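Long-range contacts in carbohydrate kinase, pfkB family (Enterococcus faecalis, PDB 3KTN), which probably phosphorylates a sugar acid, as a putative 2-keto-3-deoxygluconate kinase of the ribokinase-like pfkB family, and binds magnesium: residues Leu53-Pro58 / Gln78-Lys83; Leu40-Ala45 / Leu73-Gln78; Asp122-Leu127 / Ala154-Ala159. One frame throughout, in Å; residues are numbered along the deposited sequence.

Contact 1 of 3, residues Leu53-Pro58 / Gln78-Lys83; sequences LITKLP and QWVGEK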
loop_
_atom_site.group_PDB
_atom_site.type_symbol
_atom_site.label_atom_id
_atom_site.label_comp_id
_atom_site.label_asym_id
_atom_site.label_seq_id
_atom_site.Cartn_x
_atom_site.Cartn_y
_atom_site.Cartn_z
ATOM N N LEU A 53 -10.615 7.834 29.557
ATOM C CA LEU A 53 -11.837 7.212 29.082
ATOM C C LEU A 53 -12.290 6.099 30.013
ATOM O O LEU A 53 -11.499 5.237 30.394
ATOM C CB LEU A 53 -11.630 6.637 27.675
ATOM C CG LEU A 53 -12.836 5.949 27.037
ATOM C CD1 LEU A 53 -13.950 6.972 26.833
ATOM C CD2 LEU A 53 -12.432 5.335 25.698
ATOM N N ILE A 54 -13.567 6.126 30.376
ATOM C CA ILE A 54 -14.134 5.099 31.234
ATOM C C ILE A 54 -14.950 4.196 30.321
ATOM O O ILE A 54 -15.954 4.622 29.759
ATOM C CB ILE A 54 -15.062 5.707 32.312
ATOM C CG1 ILE A 54 -14.296 6.752 33.123
ATOM C CG2 ILE A 54 -15.584 4.606 33.223
ATOM C CD1 ILE A 54 -15.158 7.527 34.110
ATOM N N THR A 55 -14.514 2.951 30.174
ATOM C CA THR A 55 -15.201 2.007 29.306
ATOM C C THR A 55 -14.589 0.630 29.529
ATOM O O THR A 55 -13.774 0.449 30.431
ATOM C CB THR A 55 -15.002 2.404 27.820
ATOM O OG1 THR A 55 -15.860 1.621 26.977
ATOM C CG2 THR A 55 -13.557 2.167 27.416
ATOM N N LYS A 56 -14.983 -0.335 28.707
ATOM C CA LYS A 56 -14.436 -1.686 28.793
ATOM C C LYS A 56 -13.960 -2.130 27.415
ATOM O O LYS A 56 -14.515 -1.720 26.391
ATOM C CB LYS A 56 -15.488 -2.698 29.270
ATOM C CG LYS A 56 -16.090 -2.434 30.647
ATOM C CD LYS A 56 -15.069 -2.558 31.767
ATOM C CE LYS A 56 -15.741 -2.353 33.132
ATOM N NZ LYS A 56 -14.755 -2.151 34.228
ATOM N N LEU A 57 -12.931 -2.967 27.405
ATOM C CA LEU A 57 -12.397 -3.539 26.174
ATOM C C LEU A 57 -12.087 -4.992 26.493
ATOM O O LEU A 57 -11.662 -5.310 27.605
ATOM C CB LEU A 57 -11.131 -2.805 25.713
ATOM C CG LEU A 57 -11.373 -1.451 25.036
ATOM C CD1 LEU A 57 -10.042 -0.798 24.663
ATOM C CD2 LEU A 57 -12.221 -1.658 23.800
ATOM N N PRO A 58 -12.300 -5.897 25.525
ATOM C CA PRO A 58 -12.025 -7.312 25.772
ATOM C C PRO A 58 -10.559 -7.565 26.071
ATOM O O PRO A 58 -9.681 -6.846 25.575
ATOM C CB PRO A 58 -12.475 -7.978 24.476
ATOM C CG PRO A 58 -12.159 -6.931 23.452
ATOM C CD PRO A 58 -12.678 -5.680 24.117
ATOM N N GLN A 78 -6.108 4.171 32.051
ATOM C CA GLN A 78 -6.165 3.643 33.416
ATOM C C GLN A 78 -7.540 3.112 33.809
ATOM O O GLN A 78 -7.640 2.104 34.507
ATOM C CB GLN A 78 -5.733 4.717 34.418
ATOM C CG GLN A 78 -6.639 5.945 34.439
ATOM C CD GLN A 78 -6.144 7.025 35.387
ATOM O OE1 GLN A 78 -5.910 6.766 36.571
ATOM N NE2 GLN A 78 -5.989 8.243 34.872
ATOM N N TRP A 79 -8.600 3.779 33.360
ATOM C CA TRP A 79 -9.948 3.344 33.702
ATOM C C TRP A 79 -10.644 2.507 32.637
ATOM O O TRP A 79 -11.868 2.399 32.629
ATOM C CB TRP A 79 -10.812 4.551 34.087
ATOM C CG TRP A 79 -10.264 5.278 35.284
ATOM C CD1 TRP A 79 -9.624 4.719 36.356
ATOM C CD2 TRP A 79 -10.299 6.688 35.530
ATOM N NE1 TRP A 79 -9.251 5.692 37.248
ATOM C CE2 TRP A 79 -9.648 6.911 36.768
ATOM C CE3 TRP A 79 -10.807 7.786 34.824
ATOM C CZ2 TRP A 79 -9.501 8.190 37.321
ATOM C CZ3 TRP A 79 -10.661 9.060 35.373
ATOM C CH2 TRP A 79 -10.008 9.249 36.609
ATOM N N VAL A 80 -9.862 1.926 31.731
ATOM C CA VAL A 80 -10.416 1.054 30.700
ATOM C C VAL A 80 -10.278 -0.352 31.272
ATOM O O VAL A 80 -9.163 -0.852 31.408
ATOM C CB VAL A 80 -9.611 1.127 29.378
ATOM C CG1 VAL A 80 -10.171 0.129 28.382
ATOM C CG2 VAL A 80 -9.663 2.536 28.802
ATOM N N GLY A 81 -11.398 -0.986 31.608
ATOM C CA GLY A 81 -11.346 -2.321 32.185
ATOM C C GLY A 81 -11.506 -3.427 31.164
ATOM O O GLY A 81 -11.836 -3.163 30.007
ATOM N N GLU A 82 -11.273 -4.666 31.588
ATOM C CA GLU A 82 -11.403 -5.813 30.697
ATOM C C GLU A 82 -12.776 -6.435 30.874
ATOM O O GLU A 82 -13.257 -6.572 31.990
ATOM C CB GLU A 82 -10.334 -6.867 31.004
ATOM C CG GLU A 82 -8.932 -6.313 31.129
ATOM C CD GLU A 82 -7.893 -7.403 31.331
ATOM O OE1 GLU A 82 -8.157 -8.359 32.093
ATOM O OE2 GLU A 82 -6.803 -7.295 30.733
ATOM N N LYS A 83 -13.398 -6.821 29.768
ATOM C CA LYS A 83 -14.718 -7.421 29.816
ATOM C C LYS A 83 -15.128 -7.844 28.412
ATOM O O LYS A 83 -14.688 -7.252 27.426
ATOM C CB LYS A 83 -15.724 -6.401 30.356
ATOM C CG LYS A 83 -17.155 -6.898 30.432
ATOM C CD LYS A 83 -17.595 -7.110 31.874
ATOM C CE LYS A 83 -19.045 -7.579 31.946
ATOM N NZ LYS A 83 -19.494 -7.794 33.353
HETATM O O HOH W 1 -8.973 5.715 31.381
HETATM O O HOH W 2 -13.245 0.366 33.955
#
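The indole of Trp79 is met by Ile54 at a slant, CG1 standing 4.0 Å from CE3, and one of its faces carries the amide carbon CD of Gln78, set off toward the rim of the ring. Phe126 also meets the indole, the two ring planes inclined at about 35°. Past Trp79 the chain becomes strand 80-82, which runs parallel to strand 50-57 and completes a beta-alpha-beta unit through helix 61-72.

Gly81 is gripped at both ends: its N donates to Thr55 O at 3.0 Å, within the carbonyl plane, and its O accepts from Leu57 N at 2.8 Å, almost straight on. The third bond, from Lys83 N to Leu57 O, is longer at 3.2 Å and arrives from above the carbonyl plane. At the start of the strand a water takes over the bridging, giving to Leu53 O and accepting from Trp79 N. On the sheet face that carries Val80 and Leu57, turned to Lys67 and Leu70 of helix 61-72, Val80 CG1 packs 3.8 Å from Leu57 CD1. On the other face Lys56 turns back at chi2 (-65°), laying CD 3.7 Å from Gly81 C. Its NZ bonds to Asp120 O and, through a second water, to Trp79 O, with Tyr121 adding a cation-pi contact.

The pairing therefore divides the work: two direct bonds hold Gly81, a less well directed one follows at Lys83, waters extend the link to Trp79, and Val80 and Leu57 pack their face against helix 61-72.

Contact 2 of 3, residues Leu40-Ala45 / Leu73-Gln78; sequences LLANLA and LGISDQ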
loop_
_atom_site.group_PDB
_atom_site.type_symbol
_atom_site.label_atom_id
_atom_site.label_comp_id
_atom_site.label_asym_id
_atom_site.label_seq_id
_atom_site.Cartn_x
_atom_site.Cartn_y
_atom_site.Cartn_z
ATOM N N LEU A 40 -13.691 12.876 21.268
ATOM C CA LEU A 40 -13.734 14.000 22.188
ATOM C C LEU A 40 -12.462 14.108 23.021
ATOM O O LEU A 40 -11.773 15.130 22.987
ATOM C CB LEU A 40 -14.941 13.869 23.123
ATOM C CG LEU A 40 -15.105 15.026 24.118
ATOM C CD1 LEU A 40 -15.322 16.323 23.344
ATOM C CD2 LEU A 40 -16.279 14.759 25.057
ATOM N N LEU A 41 -12.156 13.054 23.771
ATOM C CA LEU A 41 -10.976 13.058 24.625
ATOM C C LEU A 41 -9.664 13.210 23.851
ATOM O O LEU A 41 -8.723 13.857 24.335
ATOM C CB LEU A 41 -10.936 11.785 25.474
ATOM C CG LEU A 41 -12.134 11.559 26.405
ATOM C CD1 LEU A 41 -11.853 10.354 27.293
ATOM C CD2 LEU A 41 -12.396 12.810 27.247
ATOM N N ALA A 42 -9.601 12.620 22.658
ATOM C CA ALA A 42 -8.397 12.704 21.833
ATOM C C ALA A 42 -8.109 14.159 21.482
ATOM O O ALA A 42 -6.976 14.622 21.604
ATOM C CB ALA A 42 -8.567 11.884 20.550
ATOM N N ASN A 43 -9.138 14.880 21.049
ATOM C CA ASN A 43 -8.965 16.279 20.684
ATOM C C ASN A 43 -8.594 17.113 21.913
ATOM O O ASN A 43 -7.702 17.959 21.849
ATOM C CB ASN A 43 -10.242 16.834 20.048
ATOM C CG ASN A 43 -9.978 18.071 19.214
ATOM O OD1 ASN A 43 -8.890 18.656 19.274
ATOM N ND2 ASN A 43 -10.968 18.482 18.432
ATOM N N LEU A 44 -9.284 16.878 23.028
ATOM C CA LEU A 44 -9.002 17.607 24.266
ATOM C C LEU A 44 -7.573 17.313 24.757
ATOM O O LEU A 44 -6.901 18.195 25.290
ATOM C CB LEU A 44 -10.029 17.236 25.343
ATOM C CG LEU A 44 -11.457 17.736 25.080
ATOM C CD1 LEU A 44 -12.409 17.213 26.147
ATOM C CD2 LEU A 44 -11.464 19.261 25.054
ATOM N N ALA A 45 -7.109 16.078 24.574
ATOM C CA ALA A 45 -5.749 15.731 24.984
ATOM C C ALA A 45 -4.775 16.499 24.090
ATOM O O ALA A 45 -3.716 16.941 24.540
ATOM C CB ALA A 45 -5.517 14.223 24.860
ATOM N N LEU A 73 -3.166 8.490 21.310
ATOM C CA LEU A 73 -3.945 9.713 21.149
ATOM C C LEU A 73 -3.768 10.669 22.330
ATOM O O LEU A 73 -4.190 11.821 22.265
ATOM C CB LEU A 73 -5.429 9.369 20.989
ATOM C CG LEU A 73 -5.766 8.620 19.700
ATOM C CD1 LEU A 73 -7.167 8.006 19.795
ATOM C CD2 LEU A 73 -5.648 9.589 18.521
ATOM N N GLY A 74 -3.151 10.183 23.404
ATOM C CA GLY A 74 -2.921 11.016 24.568
ATOM C C GLY A 74 -3.949 10.809 25.664
ATOM O O GLY A 74 -3.956 11.530 26.656
ATOM N N ILE A 75 -4.819 9.819 25.488
ATOM C CA ILE A 75 -5.858 9.520 26.469
ATOM C C ILE A 75 -5.367 8.453 27.441
ATOM O O ILE A 75 -4.795 7.439 27.027
ATOM C CB ILE A 75 -7.142 8.971 25.789
ATOM C CG1 ILE A 75 -7.613 9.920 24.687
ATOM C CG2 ILE A 75 -8.257 8.817 26.817
ATOM C CD1 ILE A 75 -8.712 9.314 23.827
ATOM N N SER A 76 -5.584 8.682 28.733
ATOM C CA SER A 76 -5.185 7.709 29.741
ATOM C C SER A 76 -6.109 6.505 29.612
ATOM O O SER A 76 -7.319 6.659 29.431
ATOM C CB SER A 76 -5.328 8.296 31.148
ATOM O OG SER A 76 -5.135 7.285 32.126
ATOM N N ASP A 77 -5.540 5.311 29.718
ATOM C CA ASP A 77 -6.310 4.081 29.620
ATOM C C ASP A 77 -6.435 3.425 31.000
ATOM O O ASP A 77 -6.821 2.263 31.104
ATOM C CB ASP A 77 -5.611 3.115 28.650
ATOM C CG ASP A 77 -4.271 2.626 29.183
ATOM O OD1 ASP A 77 -3.679 3.328 30.028
ATOM O OD2 ASP A 77 -3.803 1.551 28.757
ATOM N N GLN A 78 -6.108 4.171 32.051
ATOM C CA GLN A 78 -6.165 3.643 33.416
ATOM C C GLN A 78 -7.540 3.112 33.809
ATOM O O GLN A 78 -7.640 2.104 34.507
ATOM C CB GLN A 78 -5.733 4.717 34.418
ATOM C CG GLN A 78 -6.639 5.945 34.439
ATOM C CD GLN A 78 -6.144 7.025 35.387
ATOM O OE1 GLN A 78 -5.910 6.766 36.571
ATOM N NE2 GLN A 78 -5.989 8.243 34.872
#
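Ala42 and Ala45, a turn apart on helix 36-46, bring their CA atoms to 5.4 Å from that of Leu73 and 5.5 Å from that of Gly74, so the helix lies against the bend that follows helix 61-72. That bend is a Schellman motif: Gly74, at a positive phi of 98°, leaves the helical conformation, while two bonds reach back into the last turn. Gly74 has no side chain, and its O meets the CB of Ala45; a CB on Gly74 would point toward this methyl.

Beyond the motif the chain heads for strand 80-82, and Ile75 supplies the main apolar wedge. With CG1 anti to its carbonyl carbon (chi1 -53°), the branch reaches the helix, and its terminal CD1 rests 3.7 Å from Leu41 CB. CG2, the other branch, meets Leu41 CD1 at 3.9 Å; the two side chains cross at about a right angle. Alongside, Leu73 sets its CB 4.0 Å from the CB of Ala42; both residues also touch Ile317 of a distant loop.

No hydrogen bond joins the helix to the loop here, so the fit is one of shape. Some polar groups of the loop bond within it or to the sheet: Ser76 OG accepts from Gln78 N at 3.3 Å in an ST turn, and the Ser76 backbone bonds to Thr51 of strand 50-57. Leu41 and Ile75 reach the same strand, at Leu53 and Thr51 respectively, so the packing brings helix, loop and sheet together. On the helix side the fit is close even at the main chain, for Ile75 CD1 lies 3.6 Å from Ala42 N.

Contact 3 of 3, residues Asp122-Leu127 / Ala154-Ala159; sequences DFEAFL and AQKAHA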
loop_
_atom_site.group_PDB
_atom_site.type_symbol
_atom_site.label_atom_id
_atom_site.label_comp_id
_atom_site.label_asym_id
_atom_site.label_seq_id
_atom_site.Cartn_x
_atom_site.Cartn_y
_atom_site.Cartn_z
ATOM N N ASP A 122 -15.888 1.578 39.055
ATOM C CA ASP A 122 -15.689 2.209 40.352
ATOM C C ASP A 122 -15.829 3.712 40.160
ATOM O O ASP A 122 -14.854 4.453 40.279
ATOM C CB ASP A 122 -14.299 1.896 40.901
ATOM C CG ASP A 122 -14.166 2.240 42.377
ATOM O OD1 ASP A 122 -14.674 3.304 42.794
ATOM O OD2 ASP A 122 -13.546 1.448 43.118
ATOM N N PHE A 123 -17.048 4.157 39.868
ATOM C CA PHE A 123 -17.314 5.575 39.635
ATOM C C PHE A 123 -16.856 6.482 40.768
ATOM O O PHE A 123 -16.373 7.590 40.525
ATOM C CB PHE A 123 -18.804 5.803 39.366
ATOM C CG PHE A 123 -19.296 5.178 38.085
ATOM C CD1 PHE A 123 -18.602 5.363 36.891
ATOM C CD2 PHE A 123 -20.466 4.427 38.067
ATOM C CE1 PHE A 123 -19.067 4.807 35.699
ATOM C CE2 PHE A 123 -20.941 3.868 36.880
ATOM C CZ PHE A 123 -20.239 4.060 35.693
ATOM N N GLU A 124 -17.014 6.014 42.002
ATOM C CA GLU A 124 -16.606 6.785 43.174
ATOM C C GLU A 124 -15.136 7.174 43.053
ATOM O O GLU A 124 -14.776 8.345 43.174
ATOM C CB GLU A 124 -16.801 5.954 44.445
ATOM C CG GLU A 124 -18.233 5.534 44.728
ATOM C CD GLU A 124 -18.982 6.542 45.579
ATOM O OE1 GLU A 124 -18.488 6.874 46.679
ATOM O OE2 GLU A 124 -20.063 6.997 45.155
ATOM N N ALA A 125 -14.289 6.177 42.811
ATOM C CA ALA A 125 -12.853 6.397 42.681
ATOM C C ALA A 125 -12.483 7.291 41.502
ATOM O O ALA A 125 -11.561 8.107 41.599
ATOM C CB ALA A 125 -12.138 5.061 42.558
ATOM N N PHE A 126 -13.199 7.141 40.389
ATOM C CA PHE A 126 -12.908 7.937 39.200
ATOM C C PHE A 126 -13.272 9.396 39.406
ATOM O O PHE A 126 -12.452 10.287 39.173
ATOM C CB PHE A 126 -13.668 7.403 37.982
ATOM C CG PHE A 126 -13.514 5.926 37.767
ATOM C CD1 PHE A 126 -12.370 5.255 38.195
ATOM C CD2 PHE A 126 -14.509 5.203 37.118
ATOM C CE1 PHE A 126 -12.219 3.887 37.977
ATOM C CE2 PHE A 126 -14.367 3.833 36.894
ATOM C CZ PHE A 126 -13.219 3.174 37.327
ATOM N N LEU A 127 -14.507 9.631 39.838
ATOM C CA LEU A 127 -14.995 10.984 40.067
ATOM C C LEU A 127 -14.073 11.777 40.986
ATOM O O LEU A 127 -13.925 12.989 40.834
ATOM C CB LEU A 127 -16.412 10.934 40.644
ATOM C CG LEU A 127 -17.485 10.467 39.657
ATOM C CD1 LEU A 127 -18.786 10.180 40.392
ATOM C CD2 LEU A 127 -17.690 11.536 38.593
ATOM N N ALA A 154 -24.067 9.899 36.193
ATOM C CA ALA A 154 -24.508 11.289 36.170
ATOM C C ALA A 154 -24.953 11.712 37.570
ATOM O O ALA A 154 -24.544 12.760 38.069
ATOM C CB ALA A 154 -25.653 11.461 35.174
ATOM N N GLN A 155 -25.788 10.890 38.197
ATOM C CA GLN A 155 -26.277 11.167 39.549
ATOM C C GLN A 155 -25.095 11.328 40.492
ATOM O O GLN A 155 -25.028 12.284 41.264
ATOM C CB GLN A 155 -27.162 10.021 40.042
ATOM C CG GLN A 155 -28.523 9.955 39.380
ATOM C CD GLN A 155 -29.169 8.593 39.530
ATOM O OE1 GLN A 155 -29.005 7.926 40.553
ATOM N NE2 GLN A 155 -29.917 8.176 38.514
ATOM N N LYS A 156 -24.161 10.387 40.420
ATOM C CA LYS A 156 -22.974 10.424 41.264
ATOM C C LYS A 156 -22.151 11.681 40.993
ATOM O O LYS A 156 -21.781 12.400 41.923
ATOM C CB LYS A 156 -22.126 9.173 41.022
ATOM C CG LYS A 156 -21.921 8.322 42.260
ATOM C CD LYS A 156 -22.162 6.846 41.973
ATOM C CE LYS A 156 -21.945 6.005 43.223
ATOM N NZ LYS A 156 -22.306 4.574 43.022
ATOM N N ALA A 157 -21.869 11.946 39.720
ATOM C CA ALA A 157 -21.090 13.123 39.337
ATOM C C ALA A 157 -21.719 14.373 39.938
ATOM O O ALA A 157 -21.021 15.271 40.410
ATOM C CB ALA A 157 -21.035 13.247 37.816
ATOM N N HIS A 158 -23.045 14.423 39.908
ATOM C CA HIS A 158 -23.775 15.555 40.457
ATOM C C HIS A 158 -23.511 15.675 41.959
ATOM O O HIS A 158 -23.225 16.761 42.460
ATOM C CB HIS A 158 -25.272 15.391 40.209
ATOM C CG HIS A 158 -26.093 16.525 40.732
ATOM N ND1 HIS A 158 -25.896 17.831 40.329
ATOM C CD2 HIS A 158 -27.092 16.561 41.643
ATOM C CE1 HIS A 158 -26.740 18.618 40.970
ATOM N NE2 HIS A 158 -27.477 17.873 41.775
ATOM N N ALA A 159 -23.599 14.550 42.663
ATOM C CA ALA A 159 -23.362 14.519 44.102
ATOM C C ALA A 159 -21.978 15.067 44.431
ATOM O O ALA A 159 -21.829 15.890 45.336
ATOM C CB ALA A 159 -23.494 13.094 44.623
#
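Lys156 crosses the groove between two helices with its aliphatic stem against Leu127 and its tip near Glu124. Its CB is 3.5 Å from Leu127 CD1, and CG stays near the same methyl at 4.1 Å. Farther out, CD passes the CB of Phe123 at 4.4 Å. CE comes up beside the carboxylate of Glu124, implausibly close to OE2 in the model, and the position of that oxygen is doubtful. At the end NZ makes a long salt bridge with Glu124 OE2, modelled at 3.9 Å, better read as a loose attraction between charges than as a firm bond. The first torsion of the lysine is close to eclipsed (chi1 -120°), another reason to take the outer details with caution.

The firmer part of the contact lies at Leu127. Its two methyls straddle Ala157: CD1 meets the backbone N at 3.6 Å, while CD2 packs 3.8 Å from CB. The small side chain of Ala157 probably helps the leucine come this close to the main chain. At the other end of the short helix 123-127, Asp122 is the N-cap, its OD1 accepting from Ala125 N at 2.9 Å, so the first turn is secured independently of the facing helix.

The axes of the segments 123-127 and 154-159 approach to 10.3 Å and are inclined at 45°. Helix 144-159 also brings Leu153 against both Phe123 and Leu127, while Ala154 and Ala157 turn to Ile135 and Val133 of strand 132-135. Helix 123-127 is thus laid against the flank of a helix that covers the central sheet, with Lys156 partly exposed and Glu124 exposed to solvent.

How the contacts relate
From the N terminus, contact 2 opens first, on helix 36-46, and contact 1 opens next, on strand 50-57. The chain then runs through helix 61-72; residues 73-78 close contact 2, and residues 78-83 close contact 1. The two loops therefore cross, sharing Gln78, and they touch where Leu53 N nears Leu41 CD1 and Ile75 CG2. Contact 3 follows in series. It meets contact 1 through Phe126, which packs on Trp79 and Ile54, but stays about 6 Å from contact 2 at the nearest atoms. Contact 1 pairs strands 50-57 and 80-82, contact 2 sets helix 36-46 against the loop leading into the second, and contact 3 joins helices 123-127 and 144-159.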